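Local coordinates for 3-hydroxy-3-methylglutaryl-CoA lyase (Acinetobacter baumannii, PDB 6NDS), which belongs to the HMGL-like family of TIM-barrel proteins and is seen here with a zinc ion and coenzyme A bound, at residues K38-I43 / E72-G77; L111-T116 / G148-T153; A185-M190 / P249-A254; F238-G243 / E261-M266; G243-C248 / H294-Q299. All blocks are in the same frame, centred on the assembly; numbering follows the deposited sequence.

Interaction 1 of 5, residues K38-I43 / E72-G77; sequences KKIDLI and EEVFTG. With EDO (1,2-ethanediol), chain G.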
# COMPACT_ATOMS: atom_id res chain seq x y z
N LYS A 38 -9.22 -2.00 29.10
CA LYS A 38 -8.40 -1.37 28.07
C LYS A 38 -9.07 -1.42 26.71
O LYS A 38 -8.84 -0.52 25.89
CB LYS A 38 -7.01 -2.01 28.04
CG LYS A 38 -6.24 -1.76 29.33
CD LYS A 38 -4.80 -2.29 29.28
CE LYS A 38 -4.18 -2.24 30.67
NZ LYS A 38 -2.72 -2.50 30.63
N LYS A 39 -9.89 -2.45 26.44
CA LYS A 39 -10.76 -2.42 25.27
C LYS A 39 -11.72 -1.24 25.35
O LYS A 39 -11.92 -0.51 24.37
CB LYS A 39 -11.55 -3.73 25.14
CG LYS A 39 -10.75 -4.98 24.74
CD LYS A 39 -11.73 -6.08 24.31
CE LYS A 39 -11.05 -7.40 23.98
NZ LYS A 39 -10.71 -8.16 25.23
N ILE A 40 -12.31 -1.04 26.53
CA ILE A 40 -13.23 0.07 26.75
C ILE A 40 -12.51 1.40 26.54
O ILE A 40 -13.02 2.30 25.85
CB ILE A 40 -13.86 -0.03 28.15
CG1 ILE A 40 -14.86 -1.19 28.19
CG2 ILE A 40 -14.53 1.27 28.53
CD1 ILE A 40 -15.24 -1.63 29.56
N ASP A 41 -11.30 1.52 27.08
CA ASP A 41 -10.52 2.76 26.92
C ASP A 41 -10.23 3.05 25.45
O ASP A 41 -10.30 4.20 25.01
CB ASP A 41 -9.21 2.66 27.69
CG ASP A 41 -9.37 2.90 29.18
OD1 ASP A 41 -10.48 3.28 29.62
OD2 ASP A 41 -8.38 2.70 29.92
N LEU A 42 -9.86 2.01 24.70
CA LEU A 42 -9.55 2.17 23.28
C LEU A 42 -10.76 2.68 22.52
O LEU A 42 -10.67 3.63 21.73
CB LEU A 42 -9.05 0.85 22.70
CG LEU A 42 -8.87 0.84 21.17
CD1 LEU A 42 -7.75 1.78 20.76
CD2 LEU A 42 -8.62 -0.59 20.68
N ILE A 43 -11.92 2.07 22.76
CA ILE A 43 -13.14 2.51 22.08
C ILE A 43 -13.50 3.93 22.51
O ILE A 43 -13.89 4.75 21.67
CB ILE A 43 -14.28 1.51 22.35
CG1 ILE A 43 -13.93 0.16 21.71
CG2 ILE A 43 -15.62 2.06 21.83
CD1 ILE A 43 -14.71 -1.01 22.30
N GLU A 72 -20.08 -8.40 25.88
CA GLU A 72 -21.16 -7.80 26.66
C GLU A 72 -20.63 -6.73 27.60
O GLU A 72 -21.20 -5.64 27.69
CB GLU A 72 -21.92 -8.87 27.45
CG GLU A 72 -23.01 -8.27 28.32
CD GLU A 72 -24.21 -9.18 28.45
OE1 GLU A 72 -24.07 -10.39 28.18
OE2 GLU A 72 -25.30 -8.69 28.83
N GLU A 73 -19.53 -7.01 28.30
CA GLU A 73 -19.02 -6.02 29.24
C GLU A 73 -18.42 -4.83 28.52
O GLU A 73 -18.53 -3.70 29.00
CB GLU A 73 -18.00 -6.67 30.19
CG GLU A 73 -17.41 -5.73 31.25
CD GLU A 73 -18.47 -5.10 32.17
OE1 GLU A 73 -19.58 -5.66 32.30
OE2 GLU A 73 -18.18 -4.05 32.77
N VAL A 74 -17.82 -5.05 27.35
CA VAL A 74 -17.31 -3.92 26.58
C VAL A 74 -18.46 -2.99 26.18
O VAL A 74 -18.39 -1.76 26.37
CB VAL A 74 -16.53 -4.40 25.35
CG1 VAL A 74 -16.20 -3.23 24.46
CG2 VAL A 74 -15.24 -5.11 25.80
N PHE A 75 -19.54 -3.56 25.63
CA PHE A 75 -20.67 -2.74 25.21
C PHE A 75 -21.35 -2.07 26.40
O PHE A 75 -21.88 -0.96 26.25
CB PHE A 75 -21.69 -3.57 24.42
CG PHE A 75 -21.38 -3.67 22.94
CD1 PHE A 75 -22.04 -2.86 22.02
CD2 PHE A 75 -20.43 -4.56 22.48
CE1 PHE A 75 -21.75 -2.95 20.66
CE2 PHE A 75 -20.14 -4.66 21.12
CZ PHE A 75 -20.80 -3.86 20.21
N THR A 76 -21.32 -2.72 27.57
CA THR A 76 -21.88 -2.16 28.79
C THR A 76 -21.07 -0.95 29.26
O THR A 76 -21.63 0.04 29.75
CB THR A 76 -21.89 -3.23 29.89
OG1 THR A 76 -22.86 -4.22 29.58
CG2 THR A 76 -22.20 -2.62 31.28
N GLY A 77 -19.75 -1.03 29.11
CA GLY A 77 -18.83 -0.13 29.78
C GLY A 77 -18.43 1.11 29.00
O GLY A 77 -18.01 2.10 29.62
C1 EDO G . -20.95 3.38 31.63
O1 EDO G . -21.92 2.68 30.85
C2 EDO G . -20.29 4.44 30.75
O2 EDO G . -21.30 5.20 30.09
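Glu-73 meets Ile-40 through its backbone. Its carbonyl O lies 3.9 Å from CD1 of Ile-40, while its carboxylate belongs to the exposed border of the contact. Val-74 comes next and carries most of the packing, with one methyl for each of two neighbours. CG1 is anti to the backbone N (chi1 171°) and meets CD1 of Ile-43 at 3.4 Å, tighter than usual for two carbons. CG2, on the N side, touches CD of Lys-39 at 3.9 Å. Both neighbours cross the valine at about a right angle. Ile-40 lies beside the valine backbone, with CG1 4.0 Å from Val-74 CA. Gly-77 closes the segment. It has no side chain, and Ile-40 CG2 comes to 3.7 Å from Gly-77 O.

The axes of segments 38-43 and 72-77 pass 9.2 Å apart, with a signed crossing angle of -46°. Their helices follow the barrel strands 17-20 and 53-58 and lie side by side on the outside. Ile-43 also touches Ala-56 of strand 53-58. Lys-39 lends only its aliphatic chain to Val-74. Its NZ turns away to a salt bridge with Asp-70 and a hydrogen bond to Val-34 O, and the side chain forms a cation-pi contact with Trp-33. No hydrogen bond links the two segments, so they are held by the fit of their aliphatic surfaces and not by directional bonds.

Interaction 2 of 5, residues L111-T116 / G148-T153; sequences LSASQT and GTVATT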
# COMPACT_ATOMS: atom_id res chain seq x y z
N LEU A 111 -21.92 -13.69 6.66
CA LEU A 111 -21.65 -15.01 6.09
C LEU A 111 -20.65 -14.83 4.95
O LEU A 111 -20.37 -13.71 4.52
CB LEU A 111 -22.94 -15.70 5.63
CG LEU A 111 -23.40 -15.52 4.18
CD1 LEU A 111 -24.56 -16.48 3.88
CD2 LEU A 111 -23.81 -14.07 3.89
N SER A 112 -20.07 -15.94 4.50
CA SER A 112 -19.09 -15.91 3.41
C SER A 112 -19.72 -16.37 2.10
O SER A 112 -20.56 -17.28 2.09
CB SER A 112 -17.89 -16.79 3.73
OG SER A 112 -17.28 -16.39 4.95
N ALA A 113 -19.31 -15.75 0.98
CA ALA A 113 -19.75 -16.23 -0.32
C ALA A 113 -19.18 -17.60 -0.65
O ALA A 113 -19.73 -18.32 -1.49
CB ALA A 113 -19.35 -15.23 -1.42
N SER A 114 -18.06 -17.95 -0.02
CA SER A 114 -17.44 -19.25 -0.18
C SER A 114 -18.08 -20.23 0.80
O SER A 114 -18.04 -19.99 2.01
CB SER A 114 -15.94 -19.16 0.08
OG SER A 114 -15.41 -20.44 0.39
N GLN A 115 -18.67 -21.31 0.28
CA GLN A 115 -19.21 -22.33 1.17
C GLN A 115 -18.13 -22.89 2.08
O GLN A 115 -18.37 -23.13 3.27
CB GLN A 115 -19.85 -23.46 0.36
CG GLN A 115 -20.64 -24.43 1.23
CD GLN A 115 -22.03 -23.91 1.56
OE1 GLN A 115 -22.18 -22.99 2.36
NE2 GLN A 115 -23.04 -24.49 0.94
N THR A 116 -16.93 -23.13 1.54
CA THR A 116 -15.85 -23.69 2.35
C THR A 116 -15.47 -22.75 3.49
O THR A 116 -15.29 -23.18 4.64
CB THR A 116 -14.62 -23.99 1.50
OG1 THR A 116 -14.96 -24.91 0.45
CG2 THR A 116 -13.51 -24.57 2.36
N GLY A 148 -25.80 -6.29 6.47
CA GLY A 148 -25.50 -7.62 5.96
C GLY A 148 -24.15 -7.66 5.28
O GLY A 148 -23.92 -6.95 4.29
N THR A 149 -23.23 -8.49 5.79
CA THR A 149 -21.90 -8.62 5.22
C THR A 149 -21.79 -9.88 4.37
O THR A 149 -22.25 -10.95 4.76
CB THR A 149 -20.83 -8.66 6.31
OG1 THR A 149 -20.78 -7.40 6.99
CG2 THR A 149 -19.44 -8.96 5.73
N VAL A 150 -21.17 -9.73 3.21
CA VAL A 150 -20.76 -10.87 2.39
C VAL A 150 -19.24 -10.92 2.45
O VAL A 150 -18.56 -10.08 1.84
CB VAL A 150 -21.26 -10.75 0.94
CG1 VAL A 150 -20.92 -12.02 0.18
CG2 VAL A 150 -22.75 -10.45 0.91
N ALA A 151 -18.71 -11.89 3.20
CA ALA A 151 -17.27 -12.13 3.25
C ALA A 151 -16.81 -12.92 2.02
O ALA A 151 -17.62 -13.45 1.25
CB ALA A 151 -16.89 -12.87 4.54
N THR A 152 -15.49 -12.97 1.83
CA THR A 152 -14.83 -13.54 0.65
C THR A 152 -15.52 -13.11 -0.65
O THR A 152 -15.64 -13.91 -1.59
CB THR A 152 -14.72 -15.08 0.74
OG1 THR A 152 -16.02 -15.69 0.74
CG2 THR A 152 -13.99 -15.49 2.01
N THR A 153 -15.93 -11.84 -0.74
CA THR A 153 -16.59 -11.34 -1.94
C THR A 153 -15.67 -11.41 -3.15
O THR A 153 -16.12 -11.69 -4.27
CB THR A 153 -17.07 -9.90 -1.71
OG1 THR A 153 -18.26 -9.92 -0.91
CG2 THR A 153 -17.36 -9.18 -3.03
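Ser-112 sets its OG alongside the methyl of Ala-151, on the same face of the sheet, with OG 3.6 Å from Ala-151 CB. The two residues are paired in neighbouring parallel strands, 106-112 and 145-151, of the barrel sheet. Ala-151 N gives a hydrogen bond of 2.8 Å to Leu-111 O, and Ala-113 N gives one of 2.9 Å to Ala-151 O. A long, weak bond from Leu-111 N to Thr-149 O continues the pairing. Beyond the strands, Thr-152 takes over. Its OG1 stands between its own backbone N and carbonyl carbon (chi1 65°), which turns it back over the strand end. There it accepts from Ser-114 N at 3.1 Å, with a bent angle of 145°, and donates to Ala-151 O. That oxygen receives Ala-113 N and Thr-152 OG1 from the same face of its plane. The methyl of Ala-113 rests on Val-150 CG1 at 3.9 Å.

Outside the pair, Ser-112 OG bonds to His-117 ND1. Ser-114 caps helix 115-122 through His-117 N. A citric acid molecule, probably from the crystallisation liquor, comes within about 3 Å (nearest atoms) of the Ala-151 side chain. The buried Thr-152 hydroxyl thus carries the bonding one step past the sheet, as both donor and acceptor.

Interaction 3 of 5, residues A185-M190 / P249-A254; sequences ADTTGM and PFAPGA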
# COMPACT_ATOMS: atom_id res chain seq x y z
N ALA A 185 -16.81 -7.64 1.76
CA ALA A 185 -15.54 -7.78 2.46
C ALA A 185 -14.55 -8.60 1.64
O ALA A 185 -14.88 -9.69 1.16
CB ALA A 185 -15.75 -8.41 3.83
N ASP A 186 -13.32 -8.08 1.52
CA ASP A 186 -12.17 -8.79 0.92
C ASP A 186 -11.34 -9.39 2.05
O ASP A 186 -10.31 -8.87 2.47
CB ASP A 186 -11.35 -7.82 0.08
CG ASP A 186 -10.21 -8.51 -0.63
OD1 ASP A 186 -10.23 -9.75 -0.71
OD2 ASP A 186 -9.28 -7.81 -1.09
N THR A 187 -11.80 -10.56 2.51
CA THR A 187 -11.34 -11.15 3.77
C THR A 187 -9.84 -11.43 3.79
O THR A 187 -9.18 -11.23 4.82
CB THR A 187 -12.13 -12.42 4.02
OG1 THR A 187 -13.52 -12.12 3.91
CG2 THR A 187 -11.83 -13.00 5.41
N THR A 188 -9.28 -11.94 2.69
CA THR A 188 -7.84 -12.20 2.67
C THR A 188 -7.12 -11.39 1.61
O THR A 188 -6.08 -11.82 1.09
CB THR A 188 -7.53 -13.69 2.49
OG1 THR A 188 -8.07 -14.14 1.24
CG2 THR A 188 -8.12 -14.50 3.63
N GLY A 189 -7.63 -10.20 1.29
CA GLY A 189 -6.89 -9.27 0.46
C GLY A 189 -6.59 -9.80 -0.92
O GLY A 189 -5.45 -9.73 -1.40
N MET A 190 -7.61 -10.35 -1.57
CA MET A 190 -7.47 -10.91 -2.91
C MET A 190 -7.97 -9.98 -4.01
O MET A 190 -7.77 -10.30 -5.20
CB MET A 190 -8.21 -12.25 -2.98
CG MET A 190 -7.57 -13.31 -2.05
SD MET A 190 -8.48 -14.85 -1.99
CE MET A 190 -8.08 -15.58 -3.57
N PRO A 249 -8.93 -15.32 12.20
CA PRO A 249 -8.12 -16.50 12.55
C PRO A 249 -8.48 -17.74 11.77
O PRO A 249 -7.68 -18.68 11.74
CB PRO A 249 -8.42 -16.69 14.05
CG PRO A 249 -9.00 -15.37 14.51
CD PRO A 249 -9.74 -14.84 13.33
N PHE A 250 -9.65 -17.79 11.13
CA PHE A 250 -10.09 -18.97 10.40
C PHE A 250 -9.98 -18.80 8.89
O PHE A 250 -10.33 -19.72 8.14
CB PHE A 250 -11.53 -19.32 10.80
CG PHE A 250 -11.68 -19.60 12.27
CD1 PHE A 250 -11.19 -20.77 12.82
CD2 PHE A 250 -12.29 -18.67 13.11
CE1 PHE A 250 -11.31 -21.03 14.18
CE2 PHE A 250 -12.41 -18.93 14.47
CZ PHE A 250 -11.92 -20.10 15.00
N ALA A 251 -9.47 -17.65 8.42
CA ALA A 251 -9.08 -17.49 7.03
C ALA A 251 -7.56 -17.57 6.96
O ALA A 251 -6.88 -16.62 7.38
CB ALA A 251 -9.58 -16.16 6.48
N PRO A 252 -6.98 -18.66 6.45
CA PRO A 252 -5.53 -18.87 6.60
C PRO A 252 -4.73 -17.76 5.93
O PRO A 252 -5.03 -17.34 4.81
CB PRO A 252 -5.30 -20.22 5.92
CG PRO A 252 -6.65 -20.86 5.82
CD PRO A 252 -7.61 -19.73 5.66
N GLY A 253 -3.69 -17.30 6.63
CA GLY A 253 -2.87 -16.22 6.13
C GLY A 253 -3.53 -14.87 6.10
O GLY A 253 -3.00 -13.95 5.46
N ALA A 254 -4.68 -14.71 6.75
CA ALA A 254 -5.31 -13.40 6.81
C ALA A 254 -4.40 -12.42 7.54
O ALA A 254 -3.58 -12.81 8.38
CB ALA A 254 -6.67 -13.47 7.50
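No ring or carboxylate lies between the segments where Thr-187 and Thr-188 meet Ala-251 and Ala-254. The flat carboxylate of Asp-186 lies behind the threonines, away from segment 249-254, and is gripped by backbone NH groups. Met-190 N reaches OD1 on its syn lone pair, at 2.8 Å and 155°. OD2 takes a second bond from Ala-191 N, which fixes the rotation of the group. Across the contact, the puckered ring of Pro-252 points away from the threonines. It packs on Phe-158 and on His-310 of the second subunit.

The contact itself is methyl against methyl. CG2 of Thr-188 is anti to its carbonyl carbon, and this sends it to Ala-251 CB at 3.6 Å. CG2 of Thr-187 touches the same methyl at 4.0 Å. Ala-254 adds a looser contact, its CB 4.3 Å from Thr-188 CG2.

Two beta turns meet here at the C-terminal mouth of the TIM barrel. A type I turn runs from Asp-186 to Gly-189 and follows strand 182-186. A type II turn runs from Ala-251 to Ala-254 in the loop between strand 237-240 and helix 260-270, closed by Ala-254 N to Ala-251 O at 3.0 Å.

The zinc ion, held by Asp-25, His-215 and His-217, lies about 5 Å (nearest atoms) from the Thr-187 side chain. The methyl of Thr-187 faces the loop, while its OG1 bonds to Thr-152 N and to O5 of a citric acid molecule, probably from the crystallisation liquor.

Interaction 4 of 5, residues F238-G243 / E261-M266; sequences FDAALG and EDLVNM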
# COMPACT_ATOMS: atom_id res chain seq x y z
N PHE A 238 -16.22 3.03 4.06
CA PHE A 238 -15.08 2.11 4.07
C PHE A 238 -14.70 1.77 5.50
O PHE A 238 -14.54 2.67 6.33
CB PHE A 238 -13.86 2.70 3.34
CG PHE A 238 -14.10 2.93 1.88
CD1 PHE A 238 -13.77 1.95 0.96
CD2 PHE A 238 -14.67 4.12 1.44
CE1 PHE A 238 -14.00 2.15 -0.40
CE2 PHE A 238 -14.89 4.34 0.09
CZ PHE A 238 -14.55 3.37 -0.84
N ASP A 239 -14.53 0.47 5.77
CA ASP A 239 -14.01 -0.00 7.05
C ASP A 239 -12.47 0.06 7.08
O ASP A 239 -11.81 -0.23 6.08
CB ASP A 239 -14.43 -1.45 7.32
CG ASP A 239 -15.92 -1.61 7.63
OD1 ASP A 239 -16.61 -0.60 7.94
OD2 ASP A 239 -16.40 -2.76 7.58
N ALA A 240 -11.92 0.38 8.25
CA ALA A 240 -10.47 0.41 8.42
C ALA A 240 -10.18 0.16 9.90
O ALA A 240 -11.05 0.34 10.74
CB ALA A 240 -9.87 1.75 7.97
N ALA A 241 -8.95 -0.29 10.19
CA ALA A 241 -8.55 -0.56 11.57
C ALA A 241 -7.37 0.33 11.94
O ALA A 241 -6.41 0.45 11.17
CB ALA A 241 -8.16 -2.02 11.77
N LEU A 242 -7.44 0.92 13.14
CA LEU A 242 -6.32 1.69 13.69
C LEU A 242 -5.02 0.90 13.60
O LEU A 242 -4.96 -0.27 13.98
CB LEU A 242 -6.62 2.04 15.15
CG LEU A 242 -5.59 2.93 15.85
CD1 LEU A 242 -5.73 4.36 15.35
CD2 LEU A 242 -5.81 2.85 17.36
N GLY A 243 -3.98 1.56 13.10
CA GLY A 243 -2.67 0.93 13.02
C GLY A 243 -2.55 -0.20 12.01
O GLY A 243 -1.49 -0.83 11.95
N GLU A 261 -5.35 5.39 9.76
CA GLU A 261 -4.67 6.67 9.59
C GLU A 261 -4.01 6.77 8.21
O GLU A 261 -3.89 7.88 7.67
CB GLU A 261 -3.67 6.90 10.73
CG GLU A 261 -2.57 5.87 10.86
CD GLU A 261 -2.90 4.72 11.81
OE1 GLU A 261 -4.09 4.44 12.09
OE2 GLU A 261 -1.94 4.07 12.25
N ASP A 262 -3.61 5.65 7.61
CA ASP A 262 -3.11 5.71 6.24
C ASP A 262 -4.24 6.05 5.26
O ASP A 262 -4.03 6.82 4.32
CB ASP A 262 -2.44 4.38 5.85
CG ASP A 262 -1.18 4.08 6.67
OD1 ASP A 262 -0.79 4.90 7.53
OD2 ASP A 262 -0.56 3.00 6.46
N LEU A 263 -5.45 5.51 5.48
CA LEU A 263 -6.60 5.87 4.66
C LEU A 263 -6.96 7.35 4.81
O LEU A 263 -7.16 8.06 3.81
CB LEU A 263 -7.80 5.00 5.03
CG LEU A 263 -9.16 5.45 4.49
CD1 LEU A 263 -9.16 5.40 2.97
CD2 LEU A 263 -10.28 4.56 5.07
N VAL A 264 -7.02 7.83 6.05
CA VAL A 264 -7.38 9.23 6.27
C VAL A 264 -6.31 10.15 5.71
O VAL A 264 -6.62 11.20 5.14
CB VAL A 264 -7.65 9.50 7.76
CG1 VAL A 264 -7.94 11.01 8.02
CG2 VAL A 264 -8.82 8.65 8.26
N ASN A 265 -5.03 9.77 5.82
CA ASN A 265 -3.98 10.60 5.21
C ASN A 265 -4.14 10.66 3.70
O ASN A 265 -3.98 11.73 3.09
CB ASN A 265 -2.59 10.07 5.57
CG ASN A 265 -1.48 10.89 4.95
OD1 ASN A 265 -1.21 12.02 5.38
ND2 ASN A 265 -0.84 10.34 3.91
N MET A 266 -4.45 9.53 3.07
CA MET A 266 -4.67 9.53 1.62
C MET A 266 -5.78 10.52 1.24
O MET A 266 -5.61 11.33 0.31
CB MET A 266 -5.04 8.12 1.16
CG MET A 266 -5.33 8.10 -0.35
SD MET A 266 -5.61 6.46 -1.05
CE MET A 266 -7.29 6.11 -0.52
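Leu-263 points from helix 260-270 at strand 237-240 and sets its CD2 against the methyl of Ala-240, at 4.1 Å. Its CG is anti to the backbone N (chi1 167°), which carries the branch toward the strand. The same CD2 reaches CB of Phe-238 at 4.4 Å. Phe-238 thus meets the leucine near the root of its side chain.

Two residues earlier on the helix, Glu-261 works differently. Its chain bends at chi2 (-92°) and swings the carboxylate over to the loop after the strand. OE1 accepts from Gly-243 N at 3.1 Å, in a nearly straight bond of 173°. The donor comes on the syn side, a little out of the carboxylate plane. Leu-242 crosses the glutamate at about a right angle, with CD1 3.7 Å from OE1.

This helix covers the outside of the eighth barrel strand. Leu-263 also packs on Leu-224 and Val-227 of helix 223-232. OE2 of Glu-261 binds Ser-285 OG and Ser-298 OG. Three hydrogen bonds therefore share one buried carboxylate, consistent with a charged group; they link helix 260-270 to Gly-243, to helix 278-285 and to the start of helix 299-303.

Interaction 5 of 5, residues G243-C248 / H294-Q299; sequences GGLGGC and HDTPSQ. With ACT (acetate ion), chain F.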
# COMPACT_ATOMS: atom_id res chain seq x y z
N GLY A 243 -3.98 1.56 13.10
CA GLY A 243 -2.67 0.93 13.02
C GLY A 243 -2.55 -0.20 12.01
O GLY A 243 -1.49 -0.83 11.95
N GLY A 244 -3.60 -0.50 11.25
CA GLY A 244 -3.51 -1.65 10.37
C GLY A 244 -3.62 -2.98 11.07
O GLY A 244 -3.14 -4.00 10.54
N LEU A 245 -4.20 -3.02 12.26
CA LEU A 245 -4.48 -4.28 12.93
C LEU A 245 -5.45 -5.11 12.08
O LEU A 245 -6.07 -4.60 11.14
CB LEU A 245 -5.08 -4.02 14.31
CG LEU A 245 -4.18 -3.26 15.29
CD1 LEU A 245 -4.93 -2.94 16.59
CD2 LEU A 245 -2.94 -4.08 15.57
N GLY A 246 -5.55 -6.40 12.40
CA GLY A 246 -6.70 -7.18 11.96
C GLY A 246 -6.35 -8.46 11.24
O GLY A 246 -5.18 -8.80 11.03
N GLY A 247 -7.40 -9.19 10.85
CA GLY A 247 -7.31 -10.49 10.21
C GLY A 247 -8.27 -11.45 10.89
O GLY A 247 -8.62 -11.29 12.06
N CYS A 248 -8.72 -12.47 10.12
CA CYS A 248 -9.60 -13.50 10.68
C CYS A 248 -8.79 -14.75 10.99
O CYS A 248 -8.03 -15.22 10.13
CB CYS A 248 -10.72 -13.85 9.70
SG CYS A 248 -11.76 -15.28 10.19
N HIS A 294 4.00 -5.07 20.45
CA HIS A 294 4.65 -5.20 19.15
C HIS A 294 4.24 -4.02 18.29
O HIS A 294 3.25 -3.34 18.58
CB HIS A 294 4.30 -6.53 18.47
CG HIS A 294 2.83 -6.72 18.25
ND1 HIS A 294 2.16 -6.14 17.20
CD2 HIS A 294 1.91 -7.42 18.95
CE1 HIS A 294 0.88 -6.47 17.26
NE2 HIS A 294 0.70 -7.25 18.31
N ASP A 295 5.01 -3.77 17.24
CA ASP A 295 4.64 -2.72 16.30
C ASP A 295 3.54 -3.20 15.37
O ASP A 295 3.27 -4.40 15.24
CB ASP A 295 5.85 -2.27 15.48
CG ASP A 295 6.89 -1.54 16.31
OD1 ASP A 295 8.09 -1.83 16.16
OD2 ASP A 295 6.50 -0.68 17.13
N THR A 296 2.88 -2.24 14.71
CA THR A 296 1.74 -2.53 13.84
C THR A 296 2.03 -2.01 12.44
O THR A 296 2.89 -1.14 12.25
CB THR A 296 0.44 -1.90 14.38
OG1 THR A 296 0.37 -0.52 14.00
CG2 THR A 296 0.35 -2.03 15.90
N PRO A 297 1.32 -2.52 11.42
CA PRO A 297 1.59 -2.12 10.01
C PRO A 297 0.91 -0.80 9.65
O PRO A 297 -0.03 -0.73 8.85
CB PRO A 297 1.02 -3.29 9.21
CG PRO A 297 0.49 -4.28 10.18
CD PRO A 297 0.32 -3.60 11.49
N SER A 298 1.38 0.27 10.26
CA SER A 298 0.92 1.62 9.96
C SER A 298 2.08 2.41 9.37
O SER A 298 3.09 2.62 10.05
CB SER A 298 0.41 2.34 11.21
OG SER A 298 0.20 3.72 10.93
N GLN A 299 1.92 2.90 8.13
CA GLN A 299 2.98 3.71 7.56
C GLN A 299 3.01 5.10 8.20
O GLN A 299 4.09 5.64 8.45
CB GLN A 299 2.82 3.82 6.04
CG GLN A 299 2.96 2.50 5.29
CD GLN A 299 4.36 1.92 5.41
OE1 GLN A 299 5.25 2.23 4.61
NE2 GLN A 299 4.56 1.07 6.40
C ACT F . 3.82 1.45 15.13
O ACT F . 3.66 0.27 15.53
OXT ACT F . 3.47 2.53 15.68
CH3 ACT F . 4.54 1.58 13.76
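Thr-296 has its OG1 between the backbone N and the carbonyl carbon (chi1 82°), which aims the hydroxyl at Gly-243 O. Its CG2 then lies anti to the carbonyl carbon and faces Leu-245. The leucine has CG anti to its own carbonyl carbon (chi1 -62°) and brings CD2 to 3.9 Å from Thr-296 CG2. The two side chains cross obliquely. The contact joins a glycine-rich loop of the TIM barrel, after strand 237-240, to the C-terminal helical part, just before helix 299-303. Pro-297 is the centre of an inverse gamma turn there, and Ser-298 is the N-cap of that helix, with OG bonded to Ala-301 N and also to Glu-261 OE2.

Thr-296 OG1 donates to Gly-243 O at 2.8 Å. The donor sits in the carbonyl plane on a lone pair, with a C=O...OG1 angle of 119°. The proline ring comes up beside the same loop, and its CD is 3.6 Å from Gly-244 O. Ser-298 CB packs on Gly-243 CA at 3.8 Å. Leu-245 is further covered by Leu-288 and Leu-292 of helix 288-292.

Farther along the glycine-rich loop, Gly-247 N bonds to OD1 of the zinc ligand Asp-25. Cys-248 touches coenzyme A. The loop thus runs from this buried contact to the metal and ligand pocket. On the other segment, His-294 ND1 gives a straight bond to Asp-295 O, which lies in the plane of the imidazole. An acetate ion, probably from the crystallisation liquor, accepts from Thr-296 N at 2.8 Å through its atom O.

Interactions 1 and 2 come first along the chain, in series, with centres 28 Å apart. Interactions 3, 4 and 5 follow and interleave, because the chain from 238 to 266 serves all three. Interactions 2, 3 and 4 reach the same parallel barrel sheet. Strands 145-151 and 182-186 are neighbours in it, so interactions 2 and 3 touch, with centres 11 Å apart. Interactions 4 and 5 share Gly-243 and also lie 11 Å apart. Ala-254 of interaction 3 packs on Gly-247 and Cys-248 of interaction 5. Interaction 1 lies on outer helices and meets interaction 4 through Leu-42 and Leu-242. The chain from 243 to 254 thus runs from interactions 4 and 5 to interaction 3, beside the zinc and coenzyme A pocket.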